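Local atomic coordinates of alpha-L-rhamnosidase (Klebsiella oxytoca, PDB entry 4XHC), a protein that hydrolyses terminal non-reducing alpha-L-rhamnose residues from rhamnosides, as a member of glycoside hydrolase family 78. Residues V222-T226 with A501-W505; D237-R241 with L522-H528; N464-L468 with A529-T533. All blocks are in the same frame, centred on the assembly; numbering follows the deposited sequence.

Contact 1 of 3, residues V222-T226 with A501-W505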
loop_
_atom_site.group_PDB
_atom_site.type_symbol
_atom_site.label_atom_id
_atom_site.label_comp_id
_atom_site.label_asym_id
_atom_site.label_seq_id
_atom_site.Cartn_x
_atom_site.Cartn_y
_atom_site.Cartn_z
ATOM N N VAL A 222 21.393 11.470 24.696
ATOM C CA VAL A 222 20.851 10.362 23.921
ATOM C C VAL A 222 19.795 9.586 24.713
ATOM O O VAL A 222 18.773 9.178 24.162
ATOM C CB VAL A 222 21.978 9.435 23.454
ATOM C CG1 VAL A 222 21.424 8.141 22.874
ATOM C CG2 VAL A 222 22.840 10.162 22.429
ATOM N N ALA A 223 20.038 9.399 26.007
ATOM C CA ALA A 223 19.093 8.715 26.891
ATOM C C ALA A 223 17.749 9.423 26.958
ATOM O O ALA A 223 16.708 8.805 26.810
ATOM C CB ALA A 223 19.679 8.596 28.286
ATOM N N VAL A 224 17.784 10.727 27.182
ATOM C CA VAL A 224 16.563 11.515 27.309
ATOM C C VAL A 224 15.721 11.446 26.038
ATOM O O VAL A 224 14.503 11.303 26.123
ATOM C CB VAL A 224 16.872 12.987 27.683
ATOM C CG1 VAL A 224 15.624 13.860 27.583
ATOM C CG2 VAL A 224 17.447 13.066 29.092
ATOM N N LEU A 225 16.356 11.549 24.867
ATOM C CA LEU A 225 15.626 11.458 23.589
ATOM C C LEU A 225 14.985 10.087 23.438
ATOM O O LEU A 225 13.866 9.976 22.931
ATOM C CB LEU A 225 16.542 11.731 22.392
ATOM C CG LEU A 225 15.909 11.613 20.992
ATOM C CD1 LEU A 225 14.677 12.503 20.855
ATOM C CD2 LEU A 225 16.934 11.921 19.898
ATOM N N THR A 226 15.702 9.055 23.887
ATOM C CA THR A 226 15.201 7.689 23.873
ATOM C C THR A 226 13.905 7.582 24.655
ATOM O O THR A 226 12.927 7.008 24.176
ATOM C CB THR A 226 16.218 6.695 24.476
ATOM O OG1 THR A 226 17.500 6.883 23.863
ATOM C CG2 THR A 226 15.760 5.272 24.250
ATOM N N ALA A 501 24.766 6.529 17.511
ATOM C CA ALA A 501 23.372 6.320 17.903
ATOM C C ALA A 501 22.702 7.623 18.315
ATOM O O ALA A 501 23.285 8.412 19.046
ATOM C CB ALA A 501 23.292 5.324 19.043
ATOM N N ASP A 502 21.480 7.846 17.829
ATOM C CA ASP A 502 20.651 8.972 18.270
ATOM C C ASP A 502 19.850 8.596 19.516
ATOM O O ASP A 502 19.513 9.464 20.336
ATOM C CB ASP A 502 19.674 9.378 17.173
ATOM C CG ASP A 502 20.365 9.880 15.925
ATOM O OD1 ASP A 502 21.033 10.936 16.000
ATOM O OD2 ASP A 502 20.212 9.227 14.863
ATOM N N THR A 503 19.537 7.303 19.618
ATOM C CA THR A 503 18.796 6.723 20.732
ATOM C C THR A 503 19.425 5.386 21.101
ATOM O O THR A 503 20.045 4.745 20.258
ATOM C CB THR A 503 17.331 6.488 20.353
ATOM O OG1 THR A 503 17.264 5.722 19.155
ATOM C CG2 THR A 503 16.636 7.802 20.122
ATOM N N PHE A 504 19.269 4.957 22.351
ATOM C CA PHE A 504 19.887 3.707 22.786
ATOM C C PHE A 504 19.096 2.465 22.355
ATOM O O PHE A 504 17.867 2.489 22.233
ATOM C CB PHE A 504 20.168 3.713 24.293
ATOM C CG PHE A 504 21.283 4.636 24.682
ATOM C CD1 PHE A 504 22.506 4.579 24.030
ATOM C CD2 PHE A 504 21.111 5.577 25.677
ATOM C CE1 PHE A 504 23.536 5.439 24.366
ATOM C CE2 PHE A 504 22.138 6.439 26.019
ATOM C CZ PHE A 504 23.352 6.369 25.361
ATOM N N TRP A 505 19.831 1.373 22.152
ATOM C CA TRP A 505 19.315 0.201 21.455
ATOM C C TRP A 505 18.709 -0.825 22.401
ATOM O O TRP A 505 19.121 -0.936 23.550
ATOM C CB TRP A 505 20.436 -0.460 20.643
ATOM C CG TRP A 505 21.183 0.480 19.720
ATOM C CD1 TRP A 505 20.757 1.688 19.248
ATOM C CD2 TRP A 505 22.477 0.264 19.151
ATOM N NE1 TRP A 505 21.713 2.239 18.429
ATOM C CE2 TRP A 505 22.779 1.386 18.356
ATOM C CE3 TRP A 505 23.414 -0.767 19.245
ATOM C CZ2 TRP A 505 23.980 1.505 17.660
ATOM C CZ3 TRP A 505 24.603 -0.649 18.554
ATOM C CH2 TRP A 505 24.878 0.478 17.772
#

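Contact 2 of 3, residues D237-R241 with L522-H528. With RAM (alpha-L-rhamnopyranose), chain C.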
loop_
_atom_site.group_PDB
_atom_site.type_symbol
_atom_site.label_atom_id
_atom_site.label_comp_id
_atom_site.label_asym_id
_atom_site.label_seq_id
_atom_site.Cartn_x
_atom_site.Cartn_y
_atom_site.Cartn_z
ATOM N N ASP A 237 7.700 0.079 24.829
ATOM C CA ASP A 237 9.048 -0.485 24.939
ATOM C C ASP A 237 9.948 0.019 23.822
ATOM O O ASP A 237 11.095 0.391 24.073
ATOM C CB ASP A 237 9.035 -2.029 25.015
ATOM C CG ASP A 237 8.457 -2.701 23.774
ATOM O OD1 ASP A 237 7.575 -2.129 23.108
ATOM O OD2 ASP A 237 8.880 -3.833 23.481
ATOM N N GLY A 238 9.417 0.022 22.596
ATOM C CA GLY A 238 10.102 0.556 21.408
ATOM C C GLY A 238 9.085 1.099 20.397
ATOM O O GLY A 238 8.102 0.428 20.098
ATOM N N PRO A 239 9.303 2.321 19.874
ATOM C CA PRO A 239 8.283 2.911 19.010
ATOM C C PRO A 239 8.133 2.268 17.632
ATOM O O PRO A 239 7.069 2.397 17.022
ATOM C CB PRO A 239 8.741 4.369 18.864
ATOM C CG PRO A 239 9.707 4.606 19.974
ATOM C CD PRO A 239 10.375 3.290 20.174
ATOM N N LYS A 240 9.179 1.618 17.127
ATOM C CA LYS A 240 9.056 0.841 15.891
ATOM C C LYS A 240 8.371 -0.475 16.201
ATOM O O LYS A 240 7.422 -0.888 15.536
ATOM C CB LYS A 240 10.424 0.540 15.281
ATOM C CG LYS A 240 10.337 -0.400 14.081
ATOM C CD LYS A 240 11.653 -0.532 13.336
ATOM C CE LYS A 240 12.475 -1.681 13.873
ATOM N NZ LYS A 240 13.899 -1.534 13.480
ATOM N N ARG A 241 8.897 -1.129 17.222
ATOM C CA ARG A 241 8.445 -2.430 17.651
ATOM C C ARG A 241 8.843 -2.560 19.137
ATOM O O ARG A 241 9.991 -2.253 19.453
ATOM C CB ARG A 241 9.163 -3.463 16.794
ATOM C CG ARG A 241 8.805 -4.880 17.146
ATOM C CD ARG A 241 9.896 -5.869 16.800
ATOM N NE ARG A 241 11.120 -5.643 17.541
ATOM C CZ ARG A 241 11.273 -5.852 18.836
ATOM N NH1 ARG A 241 10.276 -6.247 19.602
ATOM N NH2 ARG A 241 12.445 -5.629 19.375
ATOM N N LEU A 522 17.754 -6.243 11.563
ATOM C CA LEU A 522 16.733 -5.361 10.981
ATOM C C LEU A 522 15.507 -5.191 11.855
ATOM O O LEU A 522 14.858 -4.158 11.808
ATOM C CB LEU A 522 16.215 -5.906 9.656
ATOM C CG LEU A 522 17.152 -6.046 8.465
ATOM C CD1 LEU A 522 16.364 -6.599 7.283
ATOM C CD2 LEU A 522 17.809 -4.721 8.140
ATOM N N ILE A 523 15.159 -6.219 12.615
ATOM C CA ILE A 523 13.941 -6.194 13.399
ATOM C C ILE A 523 14.207 -5.917 14.876
ATOM O O ILE A 523 13.281 -5.829 15.664
ATOM C CB ILE A 523 13.132 -7.490 13.183
ATOM C CG1 ILE A 523 11.643 -7.214 13.343
ATOM C CG2 ILE A 523 13.584 -8.601 14.110
ATOM C CD1 ILE A 523 10.772 -8.232 12.646
ATOM N N ASN A 524 15.470 -5.753 15.257
ATOM C CA ASN A 524 15.769 -5.206 16.576
ATOM C C ASN A 524 15.254 -3.770 16.629
ATOM O O ASN A 524 15.115 -3.108 15.596
ATOM C CB ASN A 524 17.281 -5.209 16.880
ATOM C CG ASN A 524 17.864 -6.607 17.025
ATOM O OD1 ASN A 524 17.138 -7.604 17.066
ATOM N ND2 ASN A 524 19.189 -6.685 17.107
ATOM N N SER A 525 14.982 -3.298 17.839
ATOM C CA SER A 525 14.605 -1.901 18.067
ATOM C C SER A 525 15.847 -1.080 18.383
ATOM O O SER A 525 16.723 -1.532 19.118
ATOM C CB SER A 525 13.594 -1.817 19.204
ATOM O OG SER A 525 13.455 -0.487 19.653
ATOM N N TYR A 526 15.931 0.117 17.810
ATOM C CA TYR A 526 17.089 1.006 18.002
ATOM C C TYR A 526 16.733 2.246 18.813
ATOM O O TYR A 526 17.508 3.196 18.908
ATOM C CB TYR A 526 17.720 1.363 16.646
ATOM C CG TYR A 526 18.336 0.148 16.034
ATOM C CD1 TYR A 526 19.615 -0.252 16.380
ATOM C CD2 TYR A 526 17.607 -0.664 15.182
ATOM C CE1 TYR A 526 20.169 -1.412 15.857
ATOM C CE2 TYR A 526 18.156 -1.813 14.644
ATOM C CZ TYR A 526 19.435 -2.183 14.987
ATOM O OH TYR A 526 19.963 -3.328 14.450
ATOM N N CYS A 527 15.561 2.198 19.430
ATOM C CA CYS A 527 15.151 3.194 20.407
ATOM C C CYS A 527 14.329 2.448 21.435
ATOM O O CYS A 527 13.130 2.253 21.238
ATOM C CB CYS A 527 14.324 4.295 19.745
ATOM S SG CYS A 527 13.662 5.513 20.891
ATOM N N HIS A 528 14.982 1.996 22.503
ATOM C CA HIS A 528 14.334 1.154 23.502
ATOM C C HIS A 528 14.621 1.747 24.855
ATOM O O HIS A 528 15.776 1.836 25.263
ATOM C CB HIS A 528 14.861 -0.284 23.424
ATOM C CG HIS A 528 13.788 -1.324 23.425
ATOM N ND1 HIS A 528 12.948 -1.520 22.353
ATOM C CD2 HIS A 528 13.432 -2.239 24.353
ATOM C CE1 HIS A 528 12.110 -2.503 22.624
ATOM N NE2 HIS A 528 12.382 -2.958 23.831
HETATM C C1 RAM C . 10.840 -8.299 24.009
HETATM C C2 RAM C . 11.191 -6.831 24.150
HETATM C C3 RAM C . 10.645 -6.272 25.451
HETATM C C4 RAM C . 10.872 -7.282 26.564
HETATM C C5 RAM C . 10.007 -8.503 26.298
HETATM C C6 RAM C . 10.616 -9.787 26.800
HETATM O O1 RAM C . 10.470 -8.526 22.706
HETATM O O2 RAM C . 12.607 -6.755 24.175
HETATM O O3 RAM C . 11.283 -5.038 25.781
HETATM O O4 RAM C . 10.512 -6.728 27.816
HETATM O O5 RAM C . 9.772 -8.650 24.881
HETATM O O HOH W 1 11.938 1.249 18.147
#

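Contact 3 of 3, residues N464-L468 with A529-T533. With RAM (alpha-L-rhamnopyranose), chain C.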
loop_
_atom_site.group_PDB
_atom_site.type_symbol
_atom_site.label_atom_id
_atom_site.label_comp_id
_atom_site.label_asym_id
_atom_site.label_seq_id
_atom_site.Cartn_x
_atom_site.Cartn_y
_atom_site.Cartn_z
ATOM N N ASN A 464 23.553 -9.546 27.232
ATOM C CA ASN A 464 23.227 -9.172 25.858
ATOM C C ASN A 464 22.434 -7.880 25.705
ATOM O O ASN A 464 22.227 -7.436 24.583
ATOM C CB ASN A 464 22.434 -10.290 25.185
ATOM C CG ASN A 464 23.311 -11.418 24.678
ATOM O OD1 ASN A 464 24.538 -11.312 24.621
ATOM N ND2 ASN A 464 22.674 -12.522 24.312
ATOM N N THR A 465 21.982 -7.270 26.796
ATOM C CA THR A 465 21.128 -6.087 26.683
ATOM C C THR A 465 21.516 -4.978 27.659
ATOM O O THR A 465 22.039 -5.246 28.736
ATOM C CB THR A 465 19.648 -6.443 26.921
ATOM O OG1 THR A 465 19.490 -7.015 28.226
ATOM C CG2 THR A 465 19.169 -7.430 25.882
ATOM N N PRO A 466 21.267 -3.719 27.284
ATOM C CA PRO A 466 21.439 -2.675 28.273
ATOM C C PRO A 466 20.470 -2.822 29.455
ATOM O O PRO A 466 20.703 -2.238 30.508
ATOM C CB PRO A 466 21.157 -1.395 27.485
ATOM C CG PRO A 466 21.386 -1.753 26.067
ATOM C CD PRO A 466 20.939 -3.170 25.961
ATOM N N TYR A 467 19.394 -3.584 29.281
ATOM C CA TYR A 467 18.485 -3.920 30.389
ATOM C C TYR A 467 19.230 -4.623 31.531
ATOM O O TYR A 467 19.137 -4.215 32.686
ATOM C CB TYR A 467 17.344 -4.811 29.875
ATOM C CG TYR A 467 16.384 -5.310 30.927
ATOM C CD1 TYR A 467 15.455 -4.462 31.496
ATOM C CD2 TYR A 467 16.385 -6.637 31.321
ATOM C CE1 TYR A 467 14.559 -4.903 32.455
ATOM C CE2 TYR A 467 15.496 -7.095 32.278
ATOM C CZ TYR A 467 14.580 -6.219 32.849
ATOM O OH TYR A 467 13.676 -6.656 33.804
ATOM N N LEU A 468 19.966 -5.682 31.203
ATOM C CA LEU A 468 20.713 -6.412 32.217
ATOM C C LEU A 468 21.900 -5.601 32.703
ATOM O O LEU A 468 22.278 -5.681 33.864
ATOM C CB LEU A 468 21.180 -7.770 31.704
ATOM C CG LEU A 468 21.877 -8.656 32.735
ATOM C CD1 LEU A 468 21.038 -8.776 33.993
ATOM C CD2 LEU A 468 22.139 -10.033 32.154
ATOM N N ALA A 529 13.564 2.138 25.553
ATOM C CA ALA A 529 13.700 2.950 26.762
ATOM C C ALA A 529 14.224 2.186 27.980
ATOM O O ALA A 529 14.632 2.801 28.961
ATOM C CB ALA A 529 12.382 3.642 27.085
ATOM N N TRP A 530 14.232 0.860 27.924
ATOM C CA TRP A 530 14.863 0.097 28.985
ATOM C C TRP A 530 16.381 0.272 28.936
ATOM O O TRP A 530 17.086 -0.173 29.837
ATOM C CB TRP A 530 14.422 -1.384 28.972
ATOM C CG TRP A 530 15.032 -2.316 27.960
ATOM C CD1 TRP A 530 16.017 -2.046 27.059
ATOM C CD2 TRP A 530 14.717 -3.707 27.794
ATOM N NE1 TRP A 530 16.318 -3.172 26.320
ATOM C CE2 TRP A 530 15.538 -4.205 26.761
ATOM C CE3 TRP A 530 13.822 -4.577 28.420
ATOM C CZ2 TRP A 530 15.487 -5.526 26.338
ATOM C CZ3 TRP A 530 13.769 -5.887 27.999
ATOM C CH2 TRP A 530 14.596 -6.350 26.965
ATOM N N SER A 531 16.872 0.942 27.891
ATOM C CA SER A 531 18.298 1.248 27.752
ATOM C C SER A 531 18.677 2.698 28.067
ATOM O O SER A 531 19.812 3.088 27.822
ATOM C CB SER A 531 18.760 0.943 26.329
ATOM O OG SER A 531 18.424 -0.378 25.960
ATOM N N CYS A 532 17.760 3.487 28.621
ATOM C CA CYS A 532 18.030 4.907 28.861
ATOM C C CYS A 532 18.280 5.269 30.336
ATOM O O CYS A 532 18.211 6.442 30.712
ATOM C CB CYS A 532 16.877 5.757 28.311
ATOM S SG CYS A 532 15.370 5.720 29.309
ATOM N N THR A 533 18.610 4.278 31.158
ATOM C CA THR A 533 18.774 4.511 32.589
ATOM C C THR A 533 20.005 5.326 32.979
ATOM O O THR A 533 20.025 5.905 34.066
ATOM C CB THR A 533 18.791 3.198 33.378
ATOM O OG1 THR A 533 19.613 2.243 32.704
ATOM C CG2 THR A 533 17.388 2.654 33.509
HETATM C C1 RAM C . 10.840 -8.299 24.009
HETATM C C2 RAM C . 11.191 -6.831 24.150
HETATM C C3 RAM C . 10.645 -6.272 25.451
HETATM C C4 RAM C . 10.872 -7.282 26.564
HETATM C C5 RAM C . 10.007 -8.503 26.298
HETATM C C6 RAM C . 10.616 -9.787 26.800
HETATM O O1 RAM C . 10.470 -8.526 22.706
HETATM O O2 RAM C . 12.607 -6.755 24.175
HETATM O O3 RAM C . 11.283 -5.038 25.781
HETATM O O4 RAM C . 10.512 -6.728 27.816
HETATM O O5 RAM C . 9.772 -8.650 24.881
#

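Contact 1 of 3, residues V222-T226 with A501-W505
The ring of Phe504 carries Val222 on one face: CG1 sits 3.5 Å from the centroid of the Phe504 ring and 8° off its normal, a CH-pi contact almost exactly over the centre. With CG1 anti to the backbone N (chi1 169°), this methyl is the branch of the valine that meets the ring, while CG2 lies by the carbonyl oxygen of Ala501. At the ring edge, in its plane, Ala223 CB comes within 4.0 Å of Phe504 CE2; so small a side chain lets the helix backbone approach the aromatic rim. Thr226 OG1 accepts a nearly straight hydrogen bond from Phe504 N (3.0 Å, 164° at the hydrogen) and itself donates to Val222 O at 2.6 Å. Threonine suits the place because its hydroxyl can do both, passing the grip of the loop on to the helix backbone; Val222 O takes this bond and the helical one from Thr226 N on opposite faces of its plane. Beside Thr226, Leu225 CG packs obliquely against Thr503 CG2 at 4.0 Å, and Leu225 CD2 lies by the carbonyl oxygen of Asp502, whose carboxylate forms a salt bridge with Arg174. This structural packing fastens the loop to helix 214-230 of the six-hairpin glycosidase domain, with Phe504 also on helix 482-498, edge-to-face with its Trp493, Ala223 reaching helix 534-540, and strand 102-104 beside Thr503.

Contact 2 of 3, residues D237-R241 with L522-H528
Lys240 and Arg241 bind three successive carbonyls of the facing loop. Lys240 NZ donates to Asn524 O at 2.9 Å and, from outside the carbonyl plane, to Leu522 O at 3.3 Å; a long flexible ammonium chain, bent at chi3, also reaches salt bridges with Glu130 and Glu134. Between them in sequence, Ile523 O takes Arg241 NE at 2.9 Å, leaving NH2 to pair with Glu506. Water 1 bridges Lys240 N and Ser525 OG. These loops lie in the six-hairpin glycosidase domain and line its sugar pocket: His528 NE2 donates to O3 of the bound rhamnose at 3.1 Å (161° at the hydrogen), while ND1 shares a hydrogen bond with Ser525 OG at 2.9 Å; bonds at both nitrogens hold the rotation of the imidazole. Without hydrogen bonding, the backbone O of Asp237 lies 3.1 Å above the centre of the His528 ring, while the Asp237 and His528 side chains run alongside each other, carboxylate and ring planes 66° apart. Gly238, with no side chain, lets the imidazole and the Ser525 hydroxyl close in on its CA. Pro239, a ring without an N-H, presents CD to Cys527 O and, at 4.0 Å, to Cys527 SG.

Contact 3 of 3, residues N464-L468 with A529-T533
Pro466 and Tyr467, the opening residues of helix 466-478, face Ser531 and Trp530 in reversed order, with CA atoms 5.1 Å apart for Pro466 and Ser531. Trp530 and Ser531 belong to a short 3-10 turn; the helix is N-capped by Thr465, whose OG1 accepts from Leu468 N at 3.3 Å and is also hydrogen-bonded to the Asp360 carboxylate. Proline fits this first turn, where an amide N-H would have no helical acceptor. Its CB and CG lie against Ser531 OG, the CG at 3.3 Å; that hydroxyl finds its hydrogen bond at Trp505 O. The main meeting is aromatic. Tyr467 CB sits over the six-membered ring of Trp530, 3.7 Å from its centroid, and chi1 of 176° swings the phenol away from the backbone N into an offset stack, centroids 4.6 Å apart and planes 27° apart. Over the opposite face of the indole lies O3 of the bound rhamnose, 3.4 Å above the plane and toward the rim, so this broad flat side chain walls the pocket while Tyr467 backs it. The NE1 bond to Glu506 O secures the indole. Both aromatics pack on helix 247-259, Trp530 at Asp249, and on helix 302-319 at Tyr304.

Overall arrangement
All three contacts draw on the single long loop between helices 482-498 and 534-540, whose successive pieces meet three separate parts of the glycosidase domain. Contact 1 stands back from the pocket, the side chain of Thr226 about 11 Å from the rhamnose, whereas contacts 2 and 3 both touch the sugar, through His528 and Trp530, two residues apart in the chain. Centres of contacts 1 and 2 are about 11 Å apart and are tied by Thr503 OG1 to Tyr526 O (2.5 Å) and Phe504 O to His528 N (2.9 Å), both probable hydrogen bonds. Contact 1 packs on contact 3 where Phe504 CD2 meets Ser531 O at 3.5 Å. Glu506, next in the loop, Asp249, Tyr304, Trp361 and Tyr518 also hydrogen-bond the rhamnose.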